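Local structure of aminoacyl-tRNA synthetase-interacting multifunctional protein p43 (Plasmodium vivax, 6IPA) at residues S77-R85 against R112-C120. The protein probably binds tRNA through this EMAP II-like domain, and is thought to interact with aminoacyl-tRNA synthetases and to act in tRNA import. Residues are numbered along the deposited sequence; the frame is centred on the assembly and turned at random.
Sequences SRDICSGLR and RKSHGMVLC
His-115 and Arg-78 stack flat on each other. The guanidinium lies over one face of the imidazole ring, with centres 3.6 Å apart and planes 1° from parallel. CE1 of His-115 sits over the centre of the guanidinium, and NH1 of Arg-78 over the centre of the ring. The chain of Arg-78 runs extended from CG to NE, which carries the guanidinium across the ring of His-115. NH1 also donates to the backbone O of His-115 at 3.2 Å. This O lies near the guanidinium plane, but NH1 stands well above the carbonyl plane. NH1 has a second acceptor in Ala-102 O, and NH2 forms a salt bridge with Glu-74, so the guanidinium is held at its edge as well as on its face.

Two residues on, Ile-80 packs beside the same carbonyl, with its CG1 3.4 Å from His-115 O, and its CG2 reaches Met-117 CA and Val-118 CG2. His-115 N donates to Asp-79 O at 2.9 Å, backbone to backbone. The backbone N of Cys-81 donates to the side-chain OG of Ser-114 at 3.0 Å. With OG turned beside the carbonyl carbon of Ser-114 (chi1 -177°), it points to the N-H of Cys-81.

Strands 78-82 and 112-114 cross at nearly a right angle. Strand 78-82 is an outer strand of the antiparallel sheet in this OB-fold-clan domain and pairs with 66-71. Strand 112-114 pairs with 107-109, while Val-118 and Cys-120 pack on strand 126-129.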
loop_
_atom_site.group_PDB
_atom_site.type_symbol
_atom_site.label_atom_id
_atom_site.label_comp_id
_atom_site.label_asym_id
_atom_site.label_seq_id
_atom_site.Cartn_x
_atom_site.Cartn_y
_atom_site.Cartn_z
ATOM N N SER A 77 12.568 -3.317 10.102
ATOM C CA SER A 77 11.936 -3.010 8.840
ATOM C C SER A 77 11.266 -4.296 8.335
ATOM O O SER A 77 11.744 -5.388 8.598
ATOM C CB SER A 77 12.982 -2.467 7.877
ATOM O OG SER A 77 12.411 -2.176 6.615
ATOM N N ARG A 78 10.139 -4.182 7.655
ATOM C CA ARG A 78 9.408 -5.384 7.262
ATOM C C ARG A 78 9.885 -5.892 5.930
ATOM O O ARG A 78 10.466 -5.158 5.166
ATOM C CB ARG A 78 7.906 -5.119 7.123
ATOM C CG ARG A 78 7.096 -5.056 8.399
ATOM C CD ARG A 78 5.584 -5.056 8.074
ATOM N NE ARG A 78 4.784 -4.641 9.226
ATOM C CZ ARG A 78 3.445 -4.625 9.292
ATOM N NH1 ARG A 78 2.678 -5.017 8.290
ATOM N NH2 ARG A 78 2.868 -4.193 10.405
ATOM N N ASP A 79 9.589 -7.159 5.675
ATOM C CA ASP A 79 9.810 -7.842 4.416
ATOM C C ASP A 79 8.462 -7.951 3.740
ATOM O O ASP A 79 7.557 -8.584 4.268
ATOM C CB ASP A 79 10.342 -9.253 4.669
ATOM C CG ASP A 79 11.813 -9.262 5.135
ATOM O OD1 ASP A 79 12.696 -8.725 4.398
ATOM O OD2 ASP A 79 12.080 -9.836 6.222
ATOM N N ILE A 80 8.336 -7.320 2.583
ATOM C CA ILE A 80 7.115 -7.331 1.810
ATOM C C ILE A 80 7.489 -7.725 0.368
ATOM O O ILE A 80 8.353 -7.083 -0.248
ATOM C CB ILE A 80 6.444 -5.919 1.816
ATOM C CG1 ILE A 80 5.859 -5.569 3.197
ATOM C CG2 ILE A 80 5.331 -5.805 0.790
ATOM C CD1 ILE A 80 5.551 -4.086 3.408
ATOM N N CYS A 81 6.820 -8.744 -0.172
ATOM C CA CYS A 81 6.871 -9.026 -1.628
ATOM C C CYS A 81 5.972 -8.094 -2.499
ATOM O O CYS A 81 4.968 -7.557 -2.034
ATOM C CB CYS A 81 6.511 -10.493 -1.902
ATOM S SG CYS A 81 7.796 -11.680 -1.392
ATOM N N SER A 82 6.348 -7.915 -3.769
ATOM C CA SER A 82 5.528 -7.166 -4.719
ATOM C C SER A 82 5.665 -7.735 -6.123
ATOM O O SER A 82 6.773 -8.083 -6.573
ATOM C CB SER A 82 5.935 -5.702 -4.738
ATOM O OG SER A 82 5.032 -4.954 -5.533
ATOM N N GLY A 83 4.538 -7.773 -6.826
ATOM C CA GLY A 83 4.462 -8.292 -8.172
ATOM C C GLY A 83 4.633 -7.202 -9.195
ATOM O O GLY A 83 3.878 -7.124 -10.149
ATOM N N LEU A 84 5.631 -6.352 -9.006
ATOM C CA LEU A 84 5.981 -5.331 -9.996
ATOM C C LEU A 84 7.250 -5.683 -10.778
ATOM O O LEU A 84 7.787 -4.814 -11.444
ATOM C CB LEU A 84 6.230 -3.995 -9.288
ATOM C CG LEU A 84 5.084 -3.382 -8.487
ATOM C CD1 LEU A 84 5.613 -2.617 -7.276
ATOM C CD2 LEU A 84 4.227 -2.480 -9.367
ATOM N N ARG A 85 7.749 -6.918 -10.721
ATOM C CA ARG A 85 9.049 -7.227 -11.393
ATOM C C ARG A 85 9.020 -7.030 -12.926
ATOM O O ARG A 85 9.960 -6.493 -13.495
ATOM C CB ARG A 85 9.566 -8.629 -11.029
ATOM N N ARG A 112 9.793 -17.115 0.739
ATOM C CA ARG A 112 9.897 -15.745 1.230
ATOM C C ARG A 112 8.733 -15.131 2.007
ATOM O O ARG A 112 7.633 -15.076 1.530
ATOM C CB ARG A 112 10.249 -14.817 0.098
ATOM C CG ARG A 112 11.597 -15.097 -0.488
ATOM C CD ARG A 112 12.722 -15.004 0.517
ATOM N NE ARG A 112 13.961 -15.383 -0.120
ATOM C CZ ARG A 112 14.879 -14.540 -0.557
ATOM N NH1 ARG A 112 14.724 -13.241 -0.402
ATOM N NH2 ARG A 112 15.963 -14.998 -1.131
ATOM N N LYS A 113 9.034 -14.618 3.197
ATOM C CA LYS A 113 8.010 -13.987 4.045
ATOM C C LYS A 113 7.597 -12.659 3.448
ATOM O O LYS A 113 8.424 -11.967 2.858
ATOM C CB LYS A 113 8.520 -13.758 5.480
ATOM C CG LYS A 113 8.938 -15.014 6.256
ATOM C CD LYS A 113 7.780 -15.975 6.510
ATOM C CE LYS A 113 8.180 -17.140 7.402
ATOM N NZ LYS A 113 8.829 -18.225 6.618
ATOM N N SER A 114 6.317 -12.336 3.608
ATOM C CA SER A 114 5.705 -11.097 3.127
ATOM C C SER A 114 4.596 -10.577 4.103
ATOM O O SER A 114 3.545 -11.181 4.227
ATOM C CB SER A 114 5.091 -11.359 1.766
ATOM O OG SER A 114 4.548 -10.167 1.260
ATOM N N HIS A 115 4.829 -9.465 4.769
ATOM C CA HIS A 115 3.941 -8.959 5.813
ATOM C C HIS A 115 3.437 -7.560 5.491
ATOM O O HIS A 115 4.073 -6.589 5.849
ATOM C CB HIS A 115 4.694 -8.938 7.145
ATOM C CG HIS A 115 3.851 -8.527 8.301
ATOM N ND1 HIS A 115 4.386 -8.053 9.485
ATOM C CD2 HIS A 115 2.505 -8.499 8.454
ATOM C CE1 HIS A 115 3.406 -7.771 10.320
ATOM N NE2 HIS A 115 2.260 -8.016 9.712
ATOM N N GLY A 116 2.290 -7.482 4.824
ATOM C CA GLY A 116 1.715 -6.223 4.330
ATOM C C GLY A 116 1.733 -6.205 2.794
ATOM O O GLY A 116 2.023 -7.215 2.175
ATOM N N MET A 117 1.401 -5.080 2.168
ATOM C CA MET A 117 1.527 -4.957 0.701
ATOM C C MET A 117 1.567 -3.475 0.299
ATOM O O MET A 117 1.050 -2.623 0.986
ATOM C CB MET A 117 0.418 -5.725 -0.051
ATOM C CG MET A 117 -0.807 -4.895 -0.416
ATOM S SD MET A 117 -2.319 -5.765 -0.936
ATOM C CE MET A 117 -1.804 -6.383 -2.545
ATOM N N VAL A 118 2.168 -3.190 -0.850
ATOM C CA VAL A 118 2.418 -1.831 -1.280
ATOM C C VAL A 118 1.335 -1.467 -2.260
ATOM O O VAL A 118 0.956 -2.303 -3.085
ATOM C CB VAL A 118 3.822 -1.662 -1.901
ATOM C CG1 VAL A 118 3.974 -0.266 -2.462
ATOM C CG2 VAL A 118 4.892 -1.960 -0.867
ATOM N N LEU A 119 0.821 -0.235 -2.137
ATOM C CA LEU A 119 -0.425 0.112 -2.810
ATOM C C LEU A 119 -0.092 0.851 -4.099
ATOM O O LEU A 119 0.848 1.644 -4.096
ATOM C CB LEU A 119 -1.343 0.969 -1.920
ATOM C CG LEU A 119 -2.020 0.539 -0.596
ATOM C CD1 LEU A 119 -2.773 1.609 0.177
ATOM C CD2 LEU A 119 -2.945 -0.610 -0.828
ATOM N N CYS A 120 -0.867 0.597 -5.164
ATOM C CA CYS A 120 -0.614 1.162 -6.507
ATOM C C CYS A 120 -1.862 1.528 -7.277
ATOM O O CYS A 120 -2.935 0.974 -7.071
ATOM C CB CYS A 120 0.086 0.162 -7.427
ATOM S SG CYS A 120 1.585 -0.608 -6.829
#